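PDB 1UB7: 3-oxoacyl-[acyl-carrier protein] synthase from Thermus thermophilus, which probably catalyses the first condensation of fatty acid synthesis, joining an acetyl unit from acetyl-CoA to malonyl-ACP to give 3-oxobutanoyl-ACP. Local coordinates for residues S175-A180 and I230-L235. Sequence-based numbering, arbitrary orientation.
Sequences SFVLGA and IEKAGL
With CG anti to the backbone N (chi1 -153°) and a single bend at chi3 (-67°), the side chain of Lys232 leaves the last turn of helix 211-233 and reaches along strand 172-180 to the carbonyl of Phe176. Its NZ donates a hydrogen bond to Phe176 O over 2.8 Å, lying in the carbonyl plane, with a C=O...N angle of 157°. A long, flexible lysine suits this span: its methylenes can lie on nonpolar neighbours while the ammonium group stays near the surface. One such neighbour is Val177, whose CG2 meets Lys232 CE at 3.9 Å.

Where the two backbones come nearest, at Ser175 and Ala233, small side chains fit the narrow gap. Ser175 CB packs against Lys232 CB at 3.9 Å, and Ser175 OG comes within 3.4 Å of Ala233 CB. The serine hydroxyl sits between its own backbone N and carbonyl carbon and hydrogen-bonds to Ala229 O in the last turns of the helix, which satisfies a buried polar group. Gly234 then ends the helix in a Schellman motif, its positive phi being one that glycine adopts readily.

Within this chain strand 172-180 lies at the edge of its sheet in this thiolase-like fold and pairs antiparallel with strand 311-318. Phe176 leaves the strand away from the helix, and its side chain packs on Ala118 of helix 112-125 and on Leu128 of the second subunit. Since Phe176 O accepts from a lysine, the contact ties the strand backbone to the helix end by a donor that is probably charged, and the ammonium group would be expected to polarise that peptide carbonyl.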
loop_
_atom_site.group_PDB
_atom_site.type_symbol
_atom_site.label_atom_id
_atom_site.label_comp_id
_atom_site.label_asym_id
_atom_site.label_seq_id
_atom_site.Cartn_x
_atom_site.Cartn_y
_atom_site.Cartn_z
ATOM N N SER A 175 18.247 10.839 5.423
ATOM C CA SER A 175 17.632 10.135 6.535
ATOM C C SER A 175 16.130 10.011 6.384
ATOM O O SER A 175 15.501 10.725 5.598
ATOM C CB SER A 175 17.927 10.855 7.852
ATOM O OG SER A 175 17.308 12.131 7.867
ATOM N N PHE A 176 15.570 9.094 7.163
ATOM C CA PHE A 176 14.136 8.838 7.194
ATOM C C PHE A 176 13.804 8.432 8.624
ATOM O O PHE A 176 14.543 7.669 9.253
ATOM C CB PHE A 176 13.735 7.656 6.282
ATOM C CG PHE A 176 13.772 7.952 4.801
ATOM C CD1 PHE A 176 12.741 8.666 4.192
ATOM C CD2 PHE A 176 14.834 7.484 4.013
ATOM C CE1 PHE A 176 12.761 8.919 2.806
ATOM C CE2 PHE A 176 14.875 7.726 2.628
ATOM C CZ PHE A 176 13.835 8.447 2.022
ATOM N N VAL A 177 12.703 8.963 9.134
ATOM C CA VAL A 177 12.217 8.605 10.447
ATOM C C VAL A 177 10.770 8.282 10.142
ATOM O O VAL A 177 10.025 9.143 9.668
ATOM C CB VAL A 177 12.322 9.778 11.451
ATOM C CG1 VAL A 177 11.567 9.442 12.742
ATOM C CG2 VAL A 177 13.792 10.047 11.766
ATOM N N LEU A 178 10.383 7.033 10.379
ATOM C CA LEU A 178 9.022 6.582 10.100
ATOM C C LEU A 178 8.461 5.847 11.306
ATOM O O LEU A 178 9.182 5.118 11.986
ATOM C CB LEU A 178 9.016 5.622 8.901
ATOM C CG LEU A 178 9.713 5.968 7.582
ATOM C CD1 LEU A 178 9.635 4.751 6.696
ATOM C CD2 LEU A 178 9.066 7.174 6.890
ATOM N N GLY A 179 7.170 6.008 11.554
ATOM C CA GLY A 179 6.577 5.326 12.686
ATOM C C GLY A 179 5.066 5.226 12.670
ATOM O O GLY A 179 4.384 5.907 11.901
ATOM N N ALA A 180 4.541 4.368 13.537
ATOM C CA ALA A 180 3.109 4.162 13.638
ATOM C C ALA A 180 2.715 3.795 15.064
ATOM O O ALA A 180 3.539 3.372 15.884
ATOM C CB ALA A 180 2.667 3.043 12.674
ATOM N N ILE A 230 16.840 15.222 11.336
ATOM C CA ILE A 230 17.971 16.121 11.110
ATOM C C ILE A 230 19.200 15.497 11.762
ATOM O O ILE A 230 20.297 15.432 11.171
ATOM C CB ILE A 230 17.712 17.519 11.703
ATOM C CG1 ILE A 230 16.497 18.157 11.015
ATOM C CG2 ILE A 230 18.939 18.399 11.501
ATOM C CD1 ILE A 230 15.837 19.275 11.807
ATOM N N GLU A 231 19.004 15.009 12.978
ATOM C CA GLU A 231 20.092 14.380 13.687
ATOM C C GLU A 231 20.552 13.135 12.934
ATOM O O GLU A 231 21.742 12.979 12.663
ATOM C CB GLU A 231 19.665 14.037 15.122
ATOM C CG GLU A 231 20.518 12.987 15.829
ATOM C CD GLU A 231 22.017 13.257 15.760
ATOM O OE1 GLU A 231 22.794 12.402 16.243
ATOM O OE2 GLU A 231 22.426 14.314 15.229
ATOM N N LYS A 232 19.625 12.257 12.562
ATOM C CA LYS A 232 20.034 11.040 11.859
ATOM C C LYS A 232 20.738 11.380 10.542
ATOM O O LYS A 232 21.590 10.619 10.061
ATOM C CB LYS A 232 18.827 10.123 11.603
ATOM C CG LYS A 232 19.219 8.651 11.501
ATOM C CD LYS A 232 18.091 7.756 10.981
ATOM C CE LYS A 232 16.919 7.655 11.937
ATOM N NZ LYS A 232 15.920 6.666 11.432
ATOM N N ALA A 233 20.391 12.534 9.972
ATOM C CA ALA A 233 20.979 12.994 8.715
ATOM C C ALA A 233 22.415 13.521 8.849
ATOM O O ALA A 233 23.113 13.694 7.851
ATOM C CB ALA A 233 20.087 14.079 8.096
ATOM N N GLY A 234 22.855 13.786 10.076
ATOM C CA GLY A 234 24.202 14.301 10.274
ATOM C C GLY A 234 24.279 15.816 10.109
ATOM O O GLY A 234 25.283 16.352 9.632
ATOM N N LEU A 235 23.215 16.505 10.514
ATOM C CA LEU A 235 23.140 17.954 10.406
ATOM C C LEU A 235 22.507 18.505 11.677
ATOM O O LEU A 235 22.343 17.790 12.666
ATOM C CB LEU A 235 22.265 18.350 9.210
ATOM C CG LEU A 235 22.587 17.832 7.803
ATOM C CD1 LEU A 235 21.432 18.170 6.873
ATOM C CD2 LEU A 235 23.871 18.446 7.288
#